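Local structure of outer membrane associated protein (Francisella tularensis subsp. tularensis, 6U83) at residues G37-Y49 with L60-K74. The protein is an outer-membrane-associated protein, possibly with porin activity, whose OmpA-like domain, the part described here, binds D-alanine and probably peptidoglycan. Sequence-based numbering, arbitrary orientation.
Sequences GNFNLTEDGVACY and LDTKFAYDKATLNAK. With DAL (D-alanine), chain D.
Val46 and Asp61 form an antiparallel hydrogen-bonded pair at the open end of the beta hairpin of strands 46-52 and 55-63, with Val46 N 2.9 Å from Asp61 O and Asp61 N 2.8 Å from Val46 O. The hairpin belongs to the sheet of an OmpA-like domain and illustrates how side chains take over where backbone pairing ends, here two lysines gripping the loop that leads into the first strand. Next along, Ala47 faces Leu60 as a non-hydrogen-bonded pair; on that face Leu60 also packs against Ala78 and Phe82 of helix 73-89. The other face carries Val46 and Asp61, where Val46 CG1 lies 4.1 Å from Asp61 CB. Lys63 is the polar hub beyond the pair. Its chain bends at chi2 (-92°), running CG past the carbonyl of Asp44 and Lys63 CE to 3.3 Å from Thr42 O. Lys63 NZ then donates to Asn40 O (3.1 Å) in the carbonyl plane, forms a salt bridge with Asp61 OD2 whose hydrogen bond is weak, and also bonds Arg158 O, so one ammonium group ties loop 37-45 to its own strand and to a third part of the chain. Lys74 CG, in the first turn of helix 73-89, lies 3.5 Å from Gly45 O, while Lys74 NZ forms a salt bridge with Asp44 OD2, its hydrogen bond weak. Past the strand, a type II turn from Ala65 to Lys68 enters the D-alanine pocket, completed by Asn113, Arg120 and Ser101 O and consistent with peptidoglycan binding: the ligand's methyl lies oblique to the Tyr66 ring, nearest CE1, and Asp67 N donates to D-alanine O at 2.9 Å, with an N-H...O angle of 166°.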
ATOM      1  N   GLY A  37      14.375  -3.083   7.234  1.00 86.63           N
ATOM      2  CA  GLY A  37      13.925  -4.376   7.707  1.00 95.00           C
ATOM      3  C   GLY A  37      12.599  -4.274   8.437  1.00101.42           C
ATOM      4  O   GLY A  37      12.427  -3.397   9.290  1.00103.09           O
ATOM      5  N   ASN A  38      11.650  -5.153   8.100  1.00104.89           N
ATOM      6  CA  ASN A  38      10.320  -5.172   8.720  1.00104.30           C
ATOM      7  C   ASN A  38       9.621  -3.823   8.587  1.00 98.94           C
ATOM      8  O   ASN A  38       9.171  -3.231   9.571  1.00102.62           O
ATOM      9  CB  ASN A  38      10.402  -5.590  10.186  1.00112.55           C
ATOM     10  CG  ASN A  38      10.054  -7.037  10.387  1.00128.21           C
ATOM     11  OD1 ASN A  38       9.432  -7.659   9.524  1.00134.82           O
ATOM     12  ND2 ASN A  38      10.442  -7.587  11.528  1.00136.15           N
ATOM     13  N   PHE A  39       9.527  -3.336   7.348  1.00 90.83           N
ATOM     14  CA  PHE A  39       8.989  -2.003   7.115  1.00 95.81           C
ATOM     15  C   PHE A  39       7.492  -1.914   7.405  1.00103.53           C
ATOM     16  O   PHE A  39       6.968  -0.808   7.569  1.00106.73           O
ATOM     17  CB  PHE A  39       9.260  -1.581   5.673  1.00 91.98           C
ATOM     18  CG  PHE A  39       8.421  -2.308   4.675  1.00102.40           C
ATOM     19  CD1 PHE A  39       7.169  -1.819   4.311  1.00107.07           C
ATOM     20  CD2 PHE A  39       8.869  -3.490   4.106  1.00110.86           C
ATOM     21  CE1 PHE A  39       6.378  -2.496   3.399  1.00106.32           C
ATOM     22  CE2 PHE A  39       8.089  -4.173   3.185  1.00110.07           C
ATOM     23  CZ  PHE A  39       6.840  -3.672   2.831  1.00108.17           C
ATOM     24  N   ASN A  40       6.790  -3.043   7.445  1.00106.62           N
ATOM     25  CA  ASN A  40       5.354  -3.051   7.684  1.00102.29           C
ATOM     26  C   ASN A  40       5.007  -3.035   9.162  1.00109.60           C
ATOM     27  O   ASN A  40       3.830  -2.866   9.506  1.00 92.47           O
ATOM     28  CB  ASN A  40       4.721  -4.279   7.030  1.00102.44           C
ATOM     29  CG  ASN A  40       5.458  -5.563   7.375  1.00115.30           C
ATOM     30  OD1 ASN A  40       6.411  -5.561   8.164  1.00119.88           O
ATOM     31  ND2 ASN A  40       5.021  -6.670   6.784  1.00117.43           N
ATOM     32  N   LEU A  41       5.994  -3.219  10.039  1.00 85.06           N
ATOM     33  CA  LEU A  41       5.758  -3.115  11.469  1.00 87.52           C
ATOM     34  C   LEU A  41       5.849  -1.674  11.966  1.00 91.49           C
ATOM     35  O   LEU A  41       5.948  -1.443  13.176  1.00 87.23           O
ATOM     36  CB  LEU A  41       6.730  -4.020  12.225  1.00 94.51           C
ATOM     37  CG  LEU A  41       6.223  -5.442  12.492  1.00 94.80           C
ATOM     38  CD1 LEU A  41       5.677  -6.128  11.230  1.00 82.34           C
ATOM     39  CD2 LEU A  41       7.316  -6.283  13.137  1.00 99.45           C
ATOM     40  N   THR A  42       5.829  -0.710  11.050  1.00 97.22           N
ATOM     41  CA  THR A  42       5.618   0.689  11.390  1.00105.75           C
ATOM     42  C   THR A  42       4.131   0.946  11.584  1.00103.99           C
ATOM     43  O   THR A  42       3.303   0.484  10.792  1.00103.54           O
ATOM     44  CB  THR A  42       6.141   1.588  10.273  1.00108.24           C
ATOM     45  OG1 THR A  42       5.510   1.205   9.039  1.00 93.80           O
ATOM     46  CG2 THR A  42       7.650   1.451  10.133  1.00113.56           C
ATOM     47  N   GLU A  43       3.788   1.693  12.631  1.00103.02           N
ATOM     48  CA  GLU A  43       2.412   2.128  12.812  1.00105.96           C
ATOM     49  C   GLU A  43       2.125   3.437  12.088  1.00102.68           C
ATOM     50  O   GLU A  43       1.173   4.145  12.440  1.00112.58           O
ATOM     51  CB  GLU A  43       2.074   2.253  14.298  1.00120.47           C
ATOM     52  CG  GLU A  43       0.586   2.016  14.578  1.00130.20           C
ATOM     53  CD  GLU A  43       0.313   1.562  15.998  1.00140.53           C
ATOM     54  OE1 GLU A  43      -0.485   2.224  16.692  1.00146.08           O
ATOM     55  OE2 GLU A  43       0.893   0.540  16.419  1.00143.50           O
ATOM     56  N   ASP A  44       2.934   3.776  11.095  1.00 99.22           N
ATOM     57  CA  ASP A  44       2.732   4.939  10.253  1.00105.75           C
ATOM     58  C   ASP A  44       2.532   4.470   8.820  1.00 97.14           C
ATOM     59  O   ASP A  44       2.982   3.382   8.442  1.00 95.76           O
ATOM     60  CB  ASP A  44       3.940   5.904  10.324  1.00124.07           C
ATOM     61  CG  ASP A  44       4.133   6.519  11.708  1.00140.91           C
ATOM     62  OD1 ASP A  44       3.315   6.243  12.613  1.00146.56           O
ATOM     63  OD2 ASP A  44       5.106   7.287  11.886  1.00145.71           O
ATOM     64  N   GLY A  45       1.848   5.286   8.025  1.00 97.93           N
ATOM     65  CA  GLY A  45       1.752   4.995   6.603  1.00101.11           C
ATOM     66  C   GLY A  45       3.108   5.143   5.927  1.00108.57           C
ATOM     67  O   GLY A  45       3.850   6.095   6.179  1.00110.46           O
ATOM     68  N   VAL A  46       3.445   4.179   5.060  1.00101.36           N
ATOM     69  CA  VAL A  46       4.742   4.213   4.387  1.00 90.18           C
ATOM     70  C   VAL A  46       4.625   3.709   2.958  1.00 82.67           C
ATOM     71  O   VAL A  46       3.772   2.880   2.626  1.00 83.37           O
ATOM     72  CB  VAL A  46       5.820   3.400   5.139  1.00 87.30           C
ATOM     73  CG1 VAL A  46       5.717   1.915   4.792  1.00 75.25           C
ATOM     74  CG2 VAL A  46       7.210   3.956   4.822  1.00 81.15           C
ATOM     75  N   ALA A  47       5.508   4.228   2.114  1.00 75.50           N
ATOM     76  CA  ALA A  47       5.783   3.705   0.787  1.00 71.76           C
ATOM     77  C   ALA A  47       7.297   3.607   0.647  1.00 72.98           C
ATOM     78  O   ALA A  47       8.006   4.588   0.887  1.00 74.79           O
ATOM     79  CB  ALA A  47       5.186   4.603  -0.303  1.00 66.50           C
ATOM     80  N   CYS A  48       7.796   2.428   0.286  1.00 73.82           N
ATOM     81  CA  CYS A  48       9.234   2.231   0.168  1.00 80.89           C
ATOM     82  C   CYS A  48       9.526   1.309  -1.022  1.00 85.95           C
ATOM     83  O   CYS A  48       8.613   0.716  -1.615  1.00 83.53           O
ATOM     84  CB  CYS A  48       9.817   1.713   1.492  1.00 76.64           C
ATOM     85  SG  CYS A  48       9.139   0.148   2.126  1.00 80.40           S
ATOM     86  N   TYR A  49      10.811   1.216  -1.401  1.00 75.58           N
ATOM     87  CA  TYR A  49      11.219   0.425  -2.563  1.00 73.15           C
ATOM     88  C   TYR A  49      12.272  -0.612  -2.187  1.00 72.22           C
ATOM     89  O   TYR A  49      13.062  -0.411  -1.263  1.00 76.60           O
ATOM     90  CB  TYR A  49      11.777   1.312  -3.719  1.00 66.09           C
ATOM     91  CG  TYR A  49      13.112   1.983  -3.432  1.00 73.85           C
ATOM     92  CD1 TYR A  49      14.308   1.292  -3.556  1.00 73.67           C
ATOM     93  CD2 TYR A  49      13.173   3.316  -3.045  1.00 80.44           C
ATOM     94  CE1 TYR A  49      15.520   1.900  -3.282  1.00 83.21           C
ATOM     95  CE2 TYR A  49      14.379   3.932  -2.771  1.00 76.63           C
ATOM     96  CZ  TYR A  49      15.545   3.220  -2.893  1.00 82.81           C
ATOM     97  OH  TYR A  49      16.751   3.821  -2.625  1.00 87.05           O
ATOM     98  N   LEU A  60       3.377  -0.144  -0.640  1.00 71.52           N
ATOM     99  CA  LEU A  60       2.545   0.831   0.046  1.00 63.40           C
ATOM    100  C   LEU A  60       1.883   0.144   1.228  1.00 68.92           C
ATOM    101  O   LEU A  60       1.207  -0.877   1.057  1.00 69.28           O
ATOM    102  CB  LEU A  60       1.489   1.400  -0.894  1.00 61.91           C
ATOM    103  CG  LEU A  60       0.448   2.327  -0.297  1.00 62.74           C
ATOM    104  CD1 LEU A  60       0.962   3.735  -0.324  1.00 59.46           C
ATOM    105  CD2 LEU A  60      -0.857   2.202  -1.079  1.00 63.06           C
ATOM    106  N   ASP A  61       2.087   0.694   2.426  1.00 64.55           N
ATOM    107  CA  ASP A  61       1.424   0.204   3.633  1.00 54.71           C
ATOM    108  C   ASP A  61       0.798   1.417   4.312  1.00 62.84           C
ATOM    109  O   ASP A  61       1.461   2.127   5.073  1.00 74.72           O
ATOM    110  CB  ASP A  61       2.401  -0.544   4.541  1.00 63.41           C
ATOM    111  CG  ASP A  61       1.699  -1.257   5.679  1.00 81.94           C
ATOM    112  OD1 ASP A  61       0.503  -1.004   5.877  1.00 87.47           O
ATOM    113  OD2 ASP A  61       2.332  -2.076   6.376  1.00 95.87           O
ATOM    114  N   THR A  62      -0.474   1.656   4.010  1.00 64.37           N
ATOM    115  CA  THR A  62      -1.246   2.738   4.601  1.00 67.50           C
ATOM    116  C   THR A  62      -2.027   2.203   5.796  1.00 63.48           C
ATOM    117  O   THR A  62      -2.721   1.185   5.684  1.00 61.17           O
ATOM    118  CB  THR A  62      -2.207   3.321   3.562  1.00 79.30           C
ATOM    119  OG1 THR A  62      -1.462   3.972   2.522  1.00 83.12           O
ATOM    120  CG2 THR A  62      -3.151   4.308   4.194  1.00 76.64           C
ATOM    121  N   LYS A  63      -1.914   2.883   6.931  1.00 64.63           N
ATOM    122  CA  LYS A  63      -2.529   2.453   8.177  1.00 61.80           C
ATOM    123  C   LYS A  63      -3.782   3.269   8.458  1.00 64.27           C
ATOM    124  O   LYS A  63      -3.945   4.388   7.964  1.00 62.10           O
ATOM    125  CB  LYS A  63      -1.548   2.597   9.342  1.00 75.06           C
ATOM    126  CG  LYS A  63      -0.217   1.921   9.102  1.00 76.48           C
ATOM    127  CD  LYS A  63      -0.213   0.506   9.613  1.00 64.23           C
ATOM    128  CE  LYS A  63       0.788  -0.294   8.831  1.00 62.12           C
ATOM    129  NZ  LYS A  63       0.956  -1.646   9.389  1.00 75.31           N
ATOM    130  N   PHE A  64      -4.664   2.692   9.278  1.00 48.91           N
ATOM    131  CA  PHE A  64      -5.944   3.292   9.624  1.00 54.23           C
ATOM    132  C   PHE A  64      -6.190   3.206  11.124  1.00 53.23           C
ATOM    133  O   PHE A  64      -5.833   2.215  11.773  1.00 53.11           O
ATOM    134  CB  PHE A  64      -7.116   2.583   8.909  1.00 57.41           C
ATOM    135  CG  PHE A  64      -7.159   2.795   7.433  1.00 55.88           C
ATOM    136  CD1 PHE A  64      -6.410   1.994   6.583  1.00 55.34           C
ATOM    137  CD2 PHE A  64      -7.984   3.770   6.883  1.00 54.87           C
ATOM    138  CE1 PHE A  64      -6.483   2.161   5.209  1.00 58.75           C
ATOM    139  CE2 PHE A  64      -8.055   3.938   5.493  1.00 51.63           C
ATOM    140  CZ  PHE A  64      -7.294   3.138   4.665  1.00 51.83           C
ATOM    141  N   ALA A  65      -6.846   4.233  11.663  1.00 55.59           N
ATOM    142  CA  ALA A  65      -7.290   4.170  13.047  1.00 60.06           C
ATOM    143  C   ALA A  65      -8.423   3.148  13.217  1.00 72.53           C
ATOM    144  O   ALA A  65      -9.071   2.707  12.257  1.00 75.26           O
ATOM    145  CB  ALA A  65      -7.758   5.546  13.523  1.00 59.84           C
ATOM    146  N   TYR A  66      -8.667   2.791  14.471  1.00 65.34           N
ATOM    147  CA  TYR A  66      -9.598   1.727  14.801  1.00 57.58           C
ATOM    148  C   TYR A  66     -10.998   2.031  14.267  1.00 57.28           C
ATOM    149  O   TYR A  66     -11.566   3.096  14.535  1.00 55.07           O
ATOM    150  CB  TYR A  66      -9.602   1.551  16.324  1.00 63.65           C
ATOM    151  CG  TYR A  66     -10.621   0.567  16.832  1.00 65.24           C
ATOM    152  CD1 TYR A  66     -10.366  -0.794  16.800  1.00 59.76           C
ATOM    153  CD2 TYR A  66     -11.851   0.996  17.325  1.00 66.23           C
ATOM    154  CE1 TYR A  66     -11.285  -1.699  17.262  1.00 63.64           C
ATOM    155  CE2 TYR A  66     -12.797   0.092  17.788  1.00 62.80           C
ATOM    156  CZ  TYR A  66     -12.508  -1.260  17.745  1.00 66.40           C
ATOM    157  OH  TYR A  66     -13.429  -2.179  18.202  1.00 66.52           O
ATOM    158  N   ASP A  67     -11.548   1.102  13.482  1.00 63.77           N
ATOM    159  CA  ASP A  67     -12.913   1.150  12.949  1.00 60.27           C
ATOM    160  C   ASP A  67     -13.097   2.239  11.899  1.00 66.35           C
ATOM    161  O   ASP A  67     -14.242   2.575  11.551  1.00 66.35           O
ATOM    162  CB  ASP A  67     -13.942   1.338  14.069  1.00 60.13           C
ATOM    163  CG  ASP A  67     -15.286   0.701  13.761  1.00 69.11           C
ATOM    164  OD1 ASP A  67     -15.367  -0.150  12.848  1.00 73.52           O
ATOM    165  OD2 ASP A  67     -16.270   1.062  14.447  1.00 72.15           O
ATOM    166  N   LYS A  68     -12.008   2.809  11.387  1.00 71.65           N
ATOM    167  CA  LYS A  68     -12.060   3.901  10.429  1.00 68.53           C
ATOM    168  C   LYS A  68     -11.626   3.432   9.050  1.00 67.47           C
ATOM    169  O   LYS A  68     -10.742   2.577   8.907  1.00 61.73           O
ATOM    170  CB  LYS A  68     -11.165   5.060  10.873  1.00 59.28           C
ATOM    171  CG  LYS A  68     -11.677   5.757  12.120  1.00 54.08           C
ATOM    172  CD  LYS A  68     -12.950   6.532  11.841  1.00 56.37           C
ATOM    173  CE  LYS A  68     -13.469   7.195  13.103  1.00 62.55           C
ATOM    174  NZ  LYS A  68     -14.449   8.260  12.793  1.00 68.86           N
ATOM    175  N   ALA A  69     -12.247   4.014   8.030  1.00 58.82           N
ATOM    176  CA  ALA A  69     -11.805   3.820   6.652  1.00 63.68           C
ATOM    177  C   ALA A  69     -11.345   5.131   6.031  1.00 67.75           C
ATOM    178  O   ALA A  69     -11.189   5.212   4.803  1.00 65.65           O
ATOM    179  CB  ALA A  69     -12.915   3.197   5.801  1.00 54.20           C
ATOM    180  N   THR A  70     -11.152   6.153   6.856  1.00 57.86           N
ATOM    181  CA  THR A  70     -10.686   7.460   6.429  1.00 73.53           C
ATOM    182  C   THR A  70      -9.165   7.504   6.376  1.00 73.35           C
ATOM    183  O   THR A  70      -8.489   6.928   7.230  1.00 73.75           O
ATOM    184  CB  THR A  70     -11.183   8.510   7.418  1.00 83.93           C
ATOM    185  OG1 THR A  70     -12.596   8.354   7.591  1.00 93.62           O
ATOM    186  CG2 THR A  70     -10.873   9.898   6.921  1.00 85.07           C
ATOM    187  N   LEU A  71      -8.628   8.212   5.383  1.00 68.76           N
ATOM    188  CA  LEU A  71      -7.186   8.371   5.233  1.00 63.01           C
ATOM    189  C   LEU A  71      -6.703   9.536   6.077  1.00 68.00           C
ATOM    190  O   LEU A  71      -7.409  10.539   6.214  1.00 69.26           O
ATOM    191  CB  LEU A  71      -6.809   8.633   3.778  1.00 60.86           C
ATOM    192  CG  LEU A  71      -7.190   7.543   2.780  1.00 69.68           C
ATOM    193  CD1 LEU A  71      -7.134   8.093   1.371  1.00 63.14           C
ATOM    194  CD2 LEU A  71      -6.276   6.330   2.930  1.00 70.91           C
ATOM    195  N   ASN A  72      -5.487   9.415   6.613  1.00 64.14           N
ATOM    196  CA  ASN A  72      -4.840  10.528   7.291  1.00 74.06           C
ATOM    197  C   ASN A  72      -3.779  11.132   6.376  1.00 76.56           C
ATOM    198  O   ASN A  72      -3.573  10.691   5.242  1.00 73.57           O
ATOM    199  CB  ASN A  72      -4.250  10.090   8.638  1.00 73.94           C
ATOM    200  CG  ASN A  72      -3.287   8.916   8.518  1.00 79.07           C
ATOM    201  OD1 ASN A  72      -2.575   8.769   7.526  1.00 83.21           O
ATOM    202  ND2 ASN A  72      -3.259   8.076   9.544  1.00 79.76           N
ATOM    203  N   ALA A  73      -3.095  12.159   6.885  1.00 78.90           N
ATOM    204  CA  ALA A  73      -2.122  12.888   6.076  1.00 71.51           C
ATOM    205  C   ALA A  73      -0.946  12.004   5.685  1.00 74.26           C
ATOM    206  O   ALA A  73      -0.445  12.087   4.554  1.00 77.30           O
ATOM    207  CB  ALA A  73      -1.644  14.118   6.844  1.00 75.76           C
ATOM    208  N   LYS A  74      -0.494  11.152   6.608  1.00 76.14           N
ATOM    209  CA  LYS A  74       0.594  10.231   6.301  1.00 81.44           C
ATOM    210  C   LYS A  74       0.189   9.267   5.196  1.00 71.67           C
ATOM    211  O   LYS A  74       0.919   9.083   4.216  1.00 73.86           O
ATOM    212  CB  LYS A  74       1.002   9.469   7.565  1.00 99.40           C
ATOM    213  CG  LYS A  74       2.456   8.982   7.584  1.00102.96           C
ATOM    214  CD  LYS A  74       3.423  10.064   8.047  1.00105.00           C
ATOM    215  CE  LYS A  74       4.881   9.622   7.875  1.00115.65           C
ATOM    216  NZ  LYS A  74       5.308   8.528   8.802  1.00121.48           N
TER
HETATM  217  N   DAL D 403     -11.036  -4.642  13.696  1.00 51.20           N
HETATM  218  CA  DAL D 403     -10.969  -3.194  13.824  1.00 51.52           C
HETATM  219  CB  DAL D 403     -12.374  -2.609  14.043  1.00 54.50           C
HETATM  220  C   DAL D 403     -10.289  -2.528  12.630  1.00 59.08           C
HETATM  221  O   DAL D 403     -10.301  -1.296  12.554  1.00 66.34           O
HETATM  222  OXT DAL D 403      -9.723  -3.180  11.732  1.00 60.09           O